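Local atomic coordinates of cystathionine beta-lyases/cystathionine gamma-synthases (Corynebacterium glutamicum, PDB entry 5X5H), a protein that probably catalyses the pyridoxal 5'-phosphate-dependent joining of O-succinyl-L-homoserine and L-cysteine into L,L-cystathionine, releasing succinate, a step of methionine biosynthesis. Residues A[90-95]-A[225-230]; A[113-118]-A[123-128]; A[135-140]-A[166-171]. All coordinates share one frame; numbering follows the deposited sequence.

Overall arrangement
All three contacts belong to the seven-stranded mixed sheet of the PLP-binding fold and the helices packed on it. Contact 1 joins helices 82-93 and 222-235, whose segments lie far apart in sequence; contacts 2 and 3 fall, in that order, within the intervening chain. Contact 2 closes helix 108-118 onto strand 124-128, outermost on one side of the sheet within this chain, and contact 3 sets the end of helix 133-139 against the turn that follows helix 162-167. Centres of contacts 1 and 2 are about 18 Å apart; Phe90 packs on Ile114, and Arg91 on Phe118. Contacts 2 and 3, with centres also about 18 Å apart, meet through Val128 and Ala139. Contacts 1 and 2 also touch the second subunit.

Contact 1: A[90-95]-A[225-230]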
ATOM      1  N   PHE A  90      26.687  -6.132 -14.107  1.00 13.65           N
ATOM      2  CA  PHE A  90      27.562  -7.153 -14.607  1.00 14.20           C
ATOM      3  C   PHE A  90      27.309  -7.340 -16.120  1.00 14.68           C
ATOM      4  O   PHE A  90      28.238  -7.517 -16.944  1.00 16.20           O
ATOM      5  CB  PHE A  90      27.469  -8.529 -13.941  1.00 15.27           C
ATOM      6  CG  PHE A  90      28.068  -8.664 -12.572  1.00 14.58           C
ATOM      7  CD1 PHE A  90      28.798  -7.695 -11.928  1.00 17.00           C
ATOM      8  CD2 PHE A  90      27.791  -9.802 -11.885  1.00 18.88           C
ATOM      9  CE1 PHE A  90      29.310  -7.904 -10.609  1.00 18.10           C
ATOM     10  CE2 PHE A  90      28.303 -10.012 -10.606  1.00 17.53           C
ATOM     11  CZ  PHE A  90      29.060  -9.073 -10.028  1.00 16.35           C
ATOM     12  N   ARG A  91      26.034  -7.428 -16.530  1.00 13.03           N
ATOM     13  CA  ARG A  91      25.669  -7.718 -17.906  1.00 14.22           C
ATOM     14  C   ARG A  91      25.975  -6.592 -18.796  1.00 15.15           C
ATOM     15  O   ARG A  91      26.099  -6.866 -20.005  1.00 17.29           O
ATOM     16  CB  ARG A  91      24.180  -8.178 -17.943  1.00 14.62           C
ATOM     17  CG  ARG A  91      24.067  -9.530 -17.284  1.00 15.82           C
ATOM     18  CD  ARG A  91      22.611  -9.749 -16.923  1.00 18.92           C
ATOM     19  NE  ARG A  91      21.951 -10.295 -18.072  1.00 19.77           N
ATOM     20  CZ  ARG A  91      20.671 -10.625 -18.128  1.00 18.72           C
ATOM     21  NH1 ARG A  91      19.914 -10.444 -17.080  1.00 19.49           N
ATOM     22  NH2 ARG A  91      20.244 -11.284 -19.178  1.00 19.21           N
ATOM     23  N   ILE A  92      26.006  -5.383 -18.320  1.00 13.52           N
ATOM     24  CA  ILE A  92      26.386  -4.214 -19.124  1.00 14.01           C
ATOM     25  C   ILE A  92      27.919  -4.197 -19.335  1.00 16.58           C
ATOM     26  O   ILE A  92      28.424  -4.010 -20.430  1.00 16.27           O
ATOM     27  CB  ILE A  92      25.935  -2.933 -18.463  1.00 15.13           C
ATOM     28  CG1 ILE A  92      24.410  -2.870 -18.562  1.00 15.93           C
ATOM     29  CG2 ILE A  92      26.564  -1.698 -19.104  1.00 14.82           C
ATOM     30  CD1 ILE A  92      23.826  -1.833 -17.664  1.00 16.36           C
ATOM     31  N   ILE A  93      28.667  -4.421 -18.258  1.00 13.44           N
ATOM     32  CA  ILE A  93      30.110  -4.202 -18.268  1.00 13.73           C
ATOM     33  C   ILE A  93      30.809  -5.414 -18.858  1.00 15.51           C
ATOM     34  O   ILE A  93      31.889  -5.197 -19.488  1.00 16.40           O
ATOM     35  CB  ILE A  93      30.580  -3.880 -16.865  1.00 13.72           C
ATOM     36  CG1 ILE A  93      30.057  -2.517 -16.452  1.00 14.86           C
ATOM     37  CG2 ILE A  93      32.148  -3.805 -16.793  1.00 16.08           C
ATOM     38  CD1 ILE A  93      30.308  -2.094 -15.050  1.00 14.77           C
ATOM     39  N   LEU A  94      30.322  -6.597 -18.672  1.00 13.95           N
ATOM     40  CA  LEU A  94      31.035  -7.840 -19.035  1.00 14.07           C
ATOM     41  C   LEU A  94      30.307  -8.486 -20.222  1.00 15.80           C
ATOM     42  O   LEU A  94      29.060  -8.340 -20.432  1.00 16.22           O
ATOM     43  CB  LEU A  94      30.935  -8.811 -17.898  1.00 15.87           C
ATOM     44  CG  LEU A  94      31.547  -8.340 -16.573  1.00 15.81           C
ATOM     45  CD1 LEU A  94      31.169  -9.196 -15.434  1.00 16.46           C
ATOM     46  CD2 LEU A  94      33.069  -8.209 -16.605  1.00 18.57           C
ATOM     47  N   LYS A  95      31.083  -9.270 -20.962  1.00 15.80           N
ATOM     48  CA  LYS A  95      30.662 -10.252 -21.952  1.00 15.49           C
ATOM     49  C   LYS A  95      31.494 -11.497 -21.870  1.00 17.37           C
ATOM     50  O   LYS A  95      32.524 -11.457 -21.154  1.00 17.22           O
ATOM     51  CB  LYS A  95      30.810  -9.593 -23.388  1.00 16.03           C
ATOM     52  CG  LYS A  95      29.940  -8.377 -23.622  1.00 15.96           C
ATOM     53  CD  LYS A  95      28.437  -8.723 -23.557  1.00 17.72           C
ATOM     54  CE  LYS A  95      27.553  -7.450 -23.571  1.00 19.53           C
ATOM     55  NZ  LYS A  95      27.791  -6.558 -22.408  1.00 20.16           N
ATOM     56  N   ASP A 225      24.176   5.274 -18.092  1.00 14.52           N
ATOM     57  CA  ASP A 225      22.771   5.541 -17.762  1.00 13.52           C
ATOM     58  C   ASP A 225      21.858   5.024 -18.853  1.00 14.13           C
ATOM     59  O   ASP A 225      20.865   4.330 -18.611  1.00 14.32           O
ATOM     60  CB  ASP A 225      22.479   6.994 -17.525  1.00 15.70           C
ATOM     61  CG  ASP A 225      21.010   7.208 -17.196  1.00 15.69           C
ATOM     62  OD1 ASP A 225      20.633   6.761 -16.095  1.00 16.50           O
ATOM     63  OD2 ASP A 225      20.260   7.798 -18.000  1.00 16.65           O
ATOM     64  N   GLU A 226      22.264   5.245 -20.135  1.00 14.78           N
ATOM     65  CA  GLU A 226      21.448   4.720 -21.235  1.00 13.79           C
ATOM     66  C   GLU A 226      21.380   3.193 -21.207  1.00 13.30           C
ATOM     67  O   GLU A 226      20.327   2.624 -21.490  1.00 14.54           O
ATOM     68  CB  GLU A 226      22.049   5.179 -22.612  1.00 17.22           C
ATOM     69  CG  GLU A 226      21.819   6.635 -22.903  1.00 22.77           C
ATOM     70  CD  GLU A 226      22.723   7.128 -24.060  1.00 30.93           C
ATOM     71  OE1 GLU A 226      23.601   6.398 -24.627  1.00 30.32           O
ATOM     72  OE2 GLU A 226      22.657   8.356 -24.249  1.00 31.82           O
ATOM     73  N   GLU A 227      22.487   2.494 -20.959  1.00 13.75           N
ATOM     74  CA  GLU A 227      22.494   1.030 -20.930  1.00 15.15           C
ATOM     75  C   GLU A 227      21.693   0.556 -19.676  1.00 14.60           C
ATOM     76  O   GLU A 227      20.974  -0.435 -19.813  1.00 13.65           O
ATOM     77  CB  GLU A 227      23.920   0.488 -20.856  1.00 17.69           C
ATOM     78  CG  GLU A 227      24.773   0.762 -22.119  1.00 20.20           C
ATOM     79  CD  GLU A 227      23.968   0.349 -23.346  1.00 33.69           C
ATOM     80  OE1 GLU A 227      23.518  -0.835 -23.426  1.00 37.78           O
ATOM     81  OE2 GLU A 227      23.620   1.250 -24.166  1.00 49.65           O
ATOM     82  N   LEU A 228      21.807   1.232 -18.553  1.00 13.41           N
ATOM     83  CA  LEU A 228      20.985   0.838 -17.310  1.00 12.86           C
ATOM     84  C   LEU A 228      19.528   0.976 -17.645  1.00 13.21           C
ATOM     85  O   LEU A 228      18.741   0.106 -17.295  1.00 13.20           O
ATOM     86  CB  LEU A 228      21.399   1.703 -16.141  1.00 12.47           C
ATOM     87  CG  LEU A 228      22.783   1.371 -15.537  1.00 13.88           C
ATOM     88  CD1 LEU A 228      23.255   2.521 -14.688  1.00 15.33           C
ATOM     89  CD2 LEU A 228      22.702   0.087 -14.722  1.00 14.46           C
ATOM     90  N   LEU A 229      19.130   2.067 -18.309  1.00 13.14           N
ATOM     91  CA  LEU A 229      17.728   2.215 -18.724  1.00 13.98           C
ATOM     92  C   LEU A 229      17.274   1.169 -19.689  1.00 13.48           C
ATOM     93  O   LEU A 229      16.193   0.606 -19.554  1.00 14.13           O
ATOM     94  CB  LEU A 229      17.544   3.638 -19.296  1.00 13.93           C
ATOM     95  CG  LEU A 229      16.139   3.922 -19.865  1.00 16.23           C
ATOM     96  CD1 LEU A 229      15.107   3.853 -18.789  1.00 17.51           C
ATOM     97  CD2 LEU A 229      16.144   5.315 -20.493  1.00 19.17           C
ATOM     98  N   PHE A 230      18.122   0.842 -20.701  1.00 12.88           N
ATOM     99  CA  PHE A 230      17.833  -0.159 -21.670  1.00 14.07           C
ATOM    100  C   PHE A 230      17.596  -1.458 -20.965  1.00 14.41           C
ATOM    101  O   PHE A 230      16.627  -2.186 -21.236  1.00 14.41           O
ATOM    102  CB  PHE A 230      18.982  -0.306 -22.672  1.00 15.65           C
ATOM    103  CG  PHE A 230      18.823  -1.476 -23.590  1.00 18.21           C
ATOM    104  CD1 PHE A 230      17.986  -1.340 -24.687  1.00 22.41           C
ATOM    105  CD2 PHE A 230      19.327  -2.748 -23.286  1.00 19.73           C
ATOM    106  CE1 PHE A 230      17.755  -2.440 -25.525  1.00 24.18           C
ATOM    107  CE2 PHE A 230      19.074  -3.832 -24.129  1.00 21.95           C
ATOM    108  CZ  PHE A 230      18.279  -3.668 -25.206  1.00 23.97           C
TER
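Ile92, near the end of helix 82-93, packs against Glu227 and Leu228 of helix 222-235, joining two helices of the PLP-binding fold that are distant in sequence. The link between the segments is wholly apolar, with no hydrogen bond across it. Ile92 supplies a branched, purely hydrocarbon side chain: its CD1 lies 3.7 Å from CD2 of Leu228, the two side chains crossing at about a right angle. On the other branch, CG2 of Ile92 comes 3.9 Å from CB of Glu227. CG1 of Ile92 lies anti to the carbonyl carbon (chi1 -70°) and carries CD1 to Leu228 and the backbone of Glu227. Glutamate suits this exposed border, since its aliphatic CB packs on Ile92 while the chain bends at chi2 (-49°). Leu228 is buried and also touches Arg77 and Phe79 of strand 75-79, which seats helix 222-235 on the sheet.

Polar bonds within segment 90-95 finish the helix end. Lys95 folds back to hydrogen-bond the carbonyls of Arg91, in the last turn, and of Leu94, just after it. Its NZ is 3.0 Å from O of Arg91 and 2.9 Å from O of Leu94, the latter approached from above the carbonyl plane.

Contact 2: A[113-118]-A[123-128]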
ATOM      1  N   LEU A 113      26.826 -15.124  -7.397  1.00 13.98           N
ATOM      2  CA  LEU A 113      26.456 -14.743  -8.762  1.00 13.37           C
ATOM      3  C   LEU A 113      27.595 -14.863  -9.724  1.00 14.32           C
ATOM      4  O   LEU A 113      27.418 -15.395 -10.819  1.00 14.56           O
ATOM      5  CB  LEU A 113      25.930 -13.275  -8.747  1.00 15.01           C
ATOM      6  CG  LEU A 113      25.341 -12.703 -10.073  1.00 15.71           C
ATOM      7  CD1 LEU A 113      24.212 -13.499 -10.617  1.00 16.34           C
ATOM      8  CD2 LEU A 113      24.931 -11.233  -9.859  1.00 17.26           C
ATOM      9  N   ILE A 114      28.763 -14.367  -9.359  1.00 13.87           N
ATOM     10  CA  ILE A 114      29.940 -14.509 -10.237  1.00 16.32           C
ATOM     11  C   ILE A 114      30.311 -15.990 -10.469  1.00 17.02           C
ATOM     12  O   ILE A 114      30.483 -16.424 -11.590  1.00 17.31           O
ATOM     13  CB  ILE A 114      31.103 -13.759  -9.635  1.00 18.39           C
ATOM     14  CG1 ILE A 114      30.778 -12.243  -9.619  1.00 18.63           C
ATOM     15  CG2 ILE A 114      32.364 -14.157 -10.456  1.00 20.15           C
ATOM     16  CD1 ILE A 114      31.705 -11.433  -8.747  1.00 21.98           C
ATOM     17  N   ASP A 115      30.425 -16.671  -9.346  1.00 15.80           N
ATOM     18  CA  ASP A 115      31.075 -17.972  -9.370  1.00 17.79           C
ATOM     19  C   ASP A 115      30.132 -19.054  -9.903  1.00 19.06           C
ATOM     20  O   ASP A 115      30.626 -19.972 -10.579  1.00 18.46           O
ATOM     21  CB  ASP A 115      31.533 -18.360  -8.011  1.00 19.19           C
ATOM     22  CG  ASP A 115      32.203 -19.783  -8.018  1.00 21.03           C
ATOM     23  OD1 ASP A 115      33.311 -19.878  -8.559  1.00 22.11           O
ATOM     24  OD2 ASP A 115      31.598 -20.730  -7.514  1.00 20.91           O
ATOM     25  N   THR A 116      28.829 -19.023  -9.624  1.00 15.06           N
ATOM     26  CA  THR A 116      27.891 -20.005 -10.163  1.00 16.92           C
ATOM     27  C   THR A 116      27.349 -19.620 -11.507  1.00 20.62           C
ATOM     28  O   THR A 116      27.310 -20.429 -12.441  1.00 22.62           O
ATOM     29  CB  THR A 116      26.754 -20.287  -9.122  1.00 19.10           C
ATOM     30  OG1 THR A 116      27.271 -20.928  -7.952  1.00 21.96           O
ATOM     31  CG2 THR A 116      25.682 -21.183  -9.749  1.00 22.10           C
ATOM     32  N   VAL A 117      26.913 -18.389 -11.673  1.00 17.06           N
ATOM     33  CA  VAL A 117      26.262 -17.990 -12.889  1.00 16.48           C
ATOM     34  C   VAL A 117      27.195 -17.440 -13.937  1.00 16.58           C
ATOM     35  O   VAL A 117      27.256 -17.961 -15.069  1.00 17.12           O
ATOM     36  CB  VAL A 117      25.074 -16.956 -12.567  1.00 15.95           C
ATOM     37  CG1 VAL A 117      24.382 -16.467 -13.842  1.00 17.14           C
ATOM     38  CG2 VAL A 117      24.093 -17.614 -11.596  1.00 18.23           C
ATOM     39  N   PHE A 118      27.944 -16.366 -13.671  1.00 14.81           N
ATOM     40  CA  PHE A 118      28.674 -15.729 -14.721  1.00 15.02           C
ATOM     41  C   PHE A 118      29.820 -16.612 -15.290  1.00 16.16           C
ATOM     42  O   PHE A 118      30.124 -16.517 -16.481  1.00 17.10           O
ATOM     43  CB  PHE A 118      29.110 -14.307 -14.385  1.00 15.68           C
ATOM     44  CG  PHE A 118      27.995 -13.315 -14.533  1.00 16.67           C
ATOM     45  CD1 PHE A 118      26.984 -13.297 -13.611  1.00 16.45           C
ATOM     46  CD2 PHE A 118      27.857 -12.629 -15.702  1.00 18.57           C
ATOM     47  CE1 PHE A 118      25.882 -12.455 -13.762  1.00 16.89           C
ATOM     48  CE2 PHE A 118      26.794 -11.737 -15.873  1.00 18.32           C
ATOM     49  CZ  PHE A 118      25.776 -11.725 -14.944  1.00 17.42           C
ATOM     50  N   VAL A 123      32.613 -15.722 -18.288  1.00 16.02           N
ATOM     51  CA  VAL A 123      33.322 -14.743 -17.583  1.00 15.86           C
ATOM     52  C   VAL A 123      34.356 -15.423 -16.616  1.00 15.84           C
ATOM     53  O   VAL A 123      34.021 -16.391 -15.987  1.00 17.21           O
ATOM     54  CB  VAL A 123      32.357 -13.830 -16.765  1.00 16.49           C
ATOM     55  CG1 VAL A 123      33.127 -12.802 -15.968  1.00 19.31           C
ATOM     56  CG2 VAL A 123      31.355 -13.164 -17.718  1.00 19.37           C
ATOM     57  N   GLU A 124      35.524 -14.835 -16.538  1.00 16.65           N
ATOM     58  CA  GLU A 124      36.595 -15.247 -15.654  1.00 16.18           C
ATOM     59  C   GLU A 124      36.655 -14.282 -14.481  1.00 16.02           C
ATOM     60  O   GLU A 124      36.295 -13.056 -14.572  1.00 16.23           O
ATOM     61  CB  GLU A 124      37.939 -15.093 -16.422  1.00 20.25           C
ATOM     62  CG  GLU A 124      38.135 -15.733 -17.727  1.00 26.12           C
ATOM     63  CD  GLU A 124      39.439 -15.297 -18.493  1.00 29.61           C
ATOM     64  OE1 GLU A 124      40.233 -14.390 -18.174  1.00 25.97           O
ATOM     65  OE2 GLU A 124      39.663 -15.960 -19.531  1.00 38.88           O
ATOM     66  N   TYR A 125      37.182 -14.730 -13.346  1.00 16.43           N
ATOM     67  CA  TYR A 125      37.487 -13.841 -12.276  1.00 16.13           C
ATOM     68  C   TYR A 125      38.728 -14.224 -11.471  1.00 16.69           C
ATOM     69  O   TYR A 125      39.156 -15.399 -11.503  1.00 18.27           O
ATOM     70  CB  TYR A 125      36.294 -13.710 -11.365  1.00 15.38           C
ATOM     71  CG  TYR A 125      35.999 -14.948 -10.473  1.00 14.81           C
ATOM     72  CD1 TYR A 125      35.298 -16.033 -10.933  1.00 15.84           C
ATOM     73  CD2 TYR A 125      36.428 -14.976  -9.182  1.00 19.71           C
ATOM     74  CE1 TYR A 125      35.024 -17.150 -10.113  1.00 15.84           C
ATOM     75  CE2 TYR A 125      36.127 -16.065  -8.374  1.00 19.19           C
ATOM     76  CZ  TYR A 125      35.468 -17.131  -8.855  1.00 17.95           C
ATOM     77  OH  TYR A 125      35.179 -18.170  -8.055  1.00 23.41           O
ATOM     78  N   THR A 126      39.187 -13.244 -10.702  1.00 16.55           N
ATOM     79  CA  THR A 126      40.300 -13.459  -9.747  1.00 15.16           C
ATOM     80  C   THR A 126      39.877 -12.775  -8.428  1.00 18.14           C
ATOM     81  O   THR A 126      39.460 -11.640  -8.428  1.00 17.46           O
ATOM     82  CB  THR A 126      41.583 -12.858 -10.264  1.00 16.25           C
ATOM     83  OG1 THR A 126      41.925 -13.545 -11.454  1.00 17.10           O
ATOM     84  CG2 THR A 126      42.791 -13.033  -9.298  1.00 17.27           C
ATOM     85  N   VAL A 127      40.091 -13.455  -7.286  1.00 17.40           N
ATOM     86  CA  VAL A 127      39.928 -12.897  -5.969  1.00 16.49           C
ATOM     87  C   VAL A 127      41.238 -12.372  -5.425  1.00 17.16           C
ATOM     88  O   VAL A 127      42.225 -13.142  -5.541  1.00 19.50           O
ATOM     89  CB  VAL A 127      39.327 -13.911  -4.977  1.00 20.13           C
ATOM     90  CG1 VAL A 127      39.473 -13.422  -3.515  1.00 22.90           C
ATOM     91  CG2 VAL A 127      37.909 -14.276  -5.399  1.00 22.64           C
ATOM     92  N   VAL A 128      41.239 -11.196  -4.809  1.00 16.11           N
ATOM     93  CA  VAL A 128      42.387 -10.575  -4.246  1.00 16.73           C
ATOM     94  C   VAL A 128      42.007  -9.909  -2.920  1.00 17.43           C
ATOM     95  O   VAL A 128      40.826  -9.747  -2.634  1.00 18.32           O
ATOM     96  CB  VAL A 128      43.022  -9.490  -5.128  1.00 19.60           C
ATOM     97  CG1 VAL A 128      43.358 -10.039  -6.524  1.00 23.10           C
ATOM     98  CG2 VAL A 128      42.129  -8.281  -5.317  1.00 18.53           C
TER
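Tyr125 reaches from strand 124-128 to Ile114 and Asp115 of helix 108-118, within the beta-alpha-beta unit formed by strand 99-103, this helix and strand 124-128. The aromatic ring serves two kinds of neighbour at once. Over one face lies CG2 of Ile114, a CH-pi contact 3.9 Å from the ring centroid and 29° off its normal; the methyl is nearest CD1 of Tyr125, at 3.5 Å. At the ring's far end the phenol donates a short hydrogen bond, OH of Tyr125 to OD1 of Asp115, 2.6 Å long. The carboxylate stands almost perpendicular to the ring, and the hydroxyl meets OD1 from above the carboxylate plane. Tyrosine therefore suits this place, combining a flat apolar face for the isoleucine with a polar end for the aspartate.

The second point of attachment closes the short connection between helix and strand. N of Val123 donates to O of Phe118 over 3.2 Å in a fairly straight bond (162°). The side chains of Phe118 and Val123 run alongside each other, CB to CB 4.1 Å, and CG2 of Val123 approaches the edge of the Phe118 ring.

Further out, branched apolar groups suit the buried places of Ile114, which also packs on Leu102, and Val123, which meets Leu94 and Ile100. The helix ends in a wider pi-type turn, with O of Leu113 accepting from N of both Val117 and Phe118. Phe118 packs edge-to-face on Phe90 of helix 82-93, and Arg91 of the second subunit also touches it. On the strand side, backbone bonds from Glu124, Thr126 and Val128 to strand 99-103 and Asp98 hold the platform that carries Tyr125, and CG2 of Val127 lies in the ring plane at its edge.

Contact 3: A[135-140]-A[166-171]; sequences EVKAAI and AKLTEG
Leu168 meets Lys137 at the closest backbone approach, 6.4 Å between their CA atoms, as the chain of 166-171 makes a type I beta turn from Lys167 to Glu170 beside helix 133-139. Leu168 is the apolar centre of the contact and touches three residues. Its CD1 lies 3.8 Å from CG1 of Val136 and 3.7 Å from N of Lys137, resting on the helix backbone. The other methyl, CD2, is 4.0 Å from CB of Lys137, whose extended chain crosses the leucine at about a right angle and carries NZ off from Leu168; a long aliphatic stem suits this solvent-facing position. From the loop after the helix, CD1 of Ile140 comes 4.0 Å from CB of Leu168. CG1 of Ile140, anti to the carbonyl carbon (chi1 -61°), carries CD1 there.

Next to Leu168, Thr169 turns away and fastens its own segment: OG1 donates to O of Ala166 over 2.8 Å, in the carbonyl plane, and N of Thr169 uses the same oxygen. Val136, Ile140 and Thr169 all touch Ile147 of strand 144-150, so this is packing of the chain at and just after two helix ends over an interior strand of an alpha/beta PLP-binding fold, away from the cofactor and metal sites.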
ATOM      1  N   GLU A 135      48.143  -5.869  -4.849  1.00 19.71           N
ATOM      2  CA  GLU A 135      47.492  -7.107  -5.212  1.00 20.16           C
ATOM      3  C   GLU A 135      46.443  -6.862  -6.302  1.00 20.91           C
ATOM      4  O   GLU A 135      46.242  -7.671  -7.196  1.00 20.07           O
ATOM      5  CB  GLU A 135      46.789  -7.863  -4.063  1.00 24.55           C
ATOM      6  CG  GLU A 135      47.706  -8.641  -3.124  1.00 28.02           C
ATOM      7  CD  GLU A 135      46.935  -9.502  -2.156  1.00 29.04           C
ATOM      8  OE1 GLU A 135      45.848 -10.140  -2.414  1.00 24.80           O
ATOM      9  OE2 GLU A 135      47.458  -9.468  -1.049  1.00 31.55           O
ATOM     10  N   VAL A 136      45.678  -5.770  -6.121  1.00 18.39           N
ATOM     11  CA  VAL A 136      44.690  -5.409  -7.181  1.00 18.34           C
ATOM     12  C   VAL A 136      45.462  -5.145  -8.511  1.00 17.91           C
ATOM     13  O   VAL A 136      45.067  -5.688  -9.556  1.00 18.97           O
ATOM     14  CB  VAL A 136      43.845  -4.192  -6.759  1.00 18.66           C
ATOM     15  CG1 VAL A 136      42.831  -3.796  -7.822  1.00 19.76           C
ATOM     16  CG2 VAL A 136      43.121  -4.528  -5.492  1.00 19.38           C
ATOM     17  N   LYS A 137      46.493  -4.308  -8.461  1.00 18.14           N
ATOM     18  CA  LYS A 137      47.262  -3.944  -9.631  1.00 19.08           C
ATOM     19  C   LYS A 137      47.747  -5.220 -10.319  1.00 20.66           C
ATOM     20  O   LYS A 137      47.632  -5.358 -11.579  1.00 21.58           O
ATOM     21  CB  LYS A 137      48.401  -3.042  -9.271  1.00 20.12           C
ATOM     22  CG  LYS A 137      49.145  -2.616 -10.515  1.00 22.79           C
ATOM     23  CD  LYS A 137      50.211  -1.620 -10.080  1.00 29.51           C
ATOM     24  CE  LYS A 137      51.000  -1.200 -11.299  1.00 37.75           C
ATOM     25  NZ  LYS A 137      52.116  -0.378 -10.794  1.00 44.70           N
ATOM     26  N   ALA A 138      48.215  -6.196  -9.567  1.00 20.44           N
ATOM     27  CA  ALA A 138      48.788  -7.404 -10.192  1.00 21.50           C
ATOM     28  C   ALA A 138      47.796  -8.287 -10.859  1.00 21.93           C
ATOM     29  O   ALA A 138      48.104  -9.079 -11.740  1.00 24.44           O
ATOM     30  CB  ALA A 138      49.620  -8.248  -9.171  1.00 20.17           C
ATOM     31  N   ALA A 139      46.524  -8.222 -10.412  1.00 17.10           N
ATOM     32  CA  ALA A 139      45.524  -9.050 -10.917  1.00 17.08           C
ATOM     33  C   ALA A 139      44.799  -8.550 -12.199  1.00 15.72           C
ATOM     34  O   ALA A 139      44.055  -9.348 -12.780  1.00 18.43           O
ATOM     35  CB  ALA A 139      44.489  -9.249  -9.837  1.00 20.32           C
ATOM     36  N   ILE A 140      45.019  -7.300 -12.506  1.00 17.32           N
ATOM     37  CA  ILE A 140      44.433  -6.677 -13.728  1.00 15.92           C
ATOM     38  C   ILE A 140      45.127  -7.255 -14.967  1.00 20.70           C
ATOM     39  O   ILE A 140      46.407  -7.248 -14.972  1.00 23.69           O
ATOM     40  CB  ILE A 140      44.566  -5.187 -13.704  1.00 17.61           C
ATOM     41  CG1 ILE A 140      43.830  -4.550 -12.487  1.00 19.18           C
ATOM     42  CG2 ILE A 140      44.104  -4.557 -15.030  1.00 20.39           C
ATOM     43  CD1 ILE A 140      44.066  -3.103 -12.278  1.00 21.17           C
ATOM     44  N   ALA A 166      40.966   3.327  -7.919  1.00 16.52           N
ATOM     45  CA  ALA A 166      40.527   4.011  -9.158  1.00 17.30           C
ATOM     46  C   ALA A 166      41.708   4.414 -10.048  1.00 18.57           C
ATOM     47  O   ALA A 166      41.614   4.253 -11.257  1.00 18.41           O
ATOM     48  CB  ALA A 166      39.723   5.207  -8.817  1.00 18.60           C
ATOM     49  N   LYS A 167      42.764   4.951  -9.427  1.00 20.12           N
ATOM     50  CA  LYS A 167      43.979   5.283 -10.209  1.00 21.17           C
ATOM     51  C   LYS A 167      44.507   4.112 -11.008  1.00 23.06           C
ATOM     52  O   LYS A 167      45.050   4.261 -12.132  1.00 20.01           O
ATOM     53  CB  LYS A 167      45.107   5.813  -9.321  1.00 25.37           C
ATOM     54  CG  LYS A 167      44.869   7.213  -8.759  1.00 35.45           C
ATOM     55  CD  LYS A 167      46.071   7.669  -7.858  1.00 42.22           C
ATOM     56  CE  LYS A 167      45.828   8.875  -6.943  1.00 47.15           C
ATOM     57  NZ  LYS A 167      45.010   9.904  -7.643  1.00 50.84           N
ATOM     58  N   LEU A 168      44.415   2.883 -10.480  1.00 20.51           N
ATOM     59  CA  LEU A 168      44.817   1.696 -11.249  1.00 18.63           C
ATOM     60  C   LEU A 168      44.108   1.427 -12.568  1.00 21.07           C
ATOM     61  O   LEU A 168      44.552   0.662 -13.415  1.00 22.80           O
ATOM     62  CB  LEU A 168      44.707   0.394 -10.444  1.00 19.46           C
ATOM     63  CG  LEU A 168      45.422   0.423  -9.116  1.00 19.16           C
ATOM     64  CD1 LEU A 168      45.178  -0.871  -8.394  1.00 20.60           C
ATOM     65  CD2 LEU A 168      46.954   0.638  -9.242  1.00 20.11           C
ATOM     66  N   THR A 169      42.883   1.969 -12.698  1.00 19.10           N
ATOM     67  CA  THR A 169      42.164   1.748 -13.926  1.00 19.33           C
ATOM     68  C   THR A 169      42.577   2.685 -15.085  1.00 19.63           C
ATOM     69  O   THR A 169      42.210   2.389 -16.224  1.00 21.60           O
ATOM     70  CB  THR A 169      40.619   1.936 -13.734  1.00 19.90           C
ATOM     71  OG1 THR A 169      40.327   3.314 -13.519  1.00 18.44           O
ATOM     72  CG2 THR A 169      40.120   0.996 -12.630  1.00 21.42           C
ATOM     73  N   GLU A 170      43.368   3.710 -14.799  1.00 21.74           N
ATOM     74  CA  GLU A 170      43.910   4.615 -15.892  1.00 25.58           C
ATOM     75  C   GLU A 170      44.773   3.797 -16.824  1.00 24.20           C
ATOM     76  O   GLU A 170      45.573   2.957 -16.389  1.00 26.52           O
ATOM     77  CB  GLU A 170      44.639   5.817 -15.302  1.00 25.84           C
ATOM     78  CG  GLU A 170      43.720   6.682 -14.446  1.00 29.86           C
ATOM     79  CD  GLU A 170      44.441   7.812 -13.742  1.00 37.18           C
ATOM     80  OE1 GLU A 170      43.786   8.623 -13.070  1.00 46.51           O
ATOM     81  OE2 GLU A 170      45.678   7.892 -13.856  1.00 47.56           O
ATOM     82  N   GLY A 171      44.566   3.951 -18.144  1.00 29.41           N
ATOM     83  CA  GLY A 171      45.286   3.193 -19.173  1.00 28.70           C
ATOM     84  C   GLY A 171      44.777   1.824 -19.416  1.00 28.47           C
ATOM     85  O   GLY A 171      45.440   0.969 -20.005  1.00 31.26           O
TER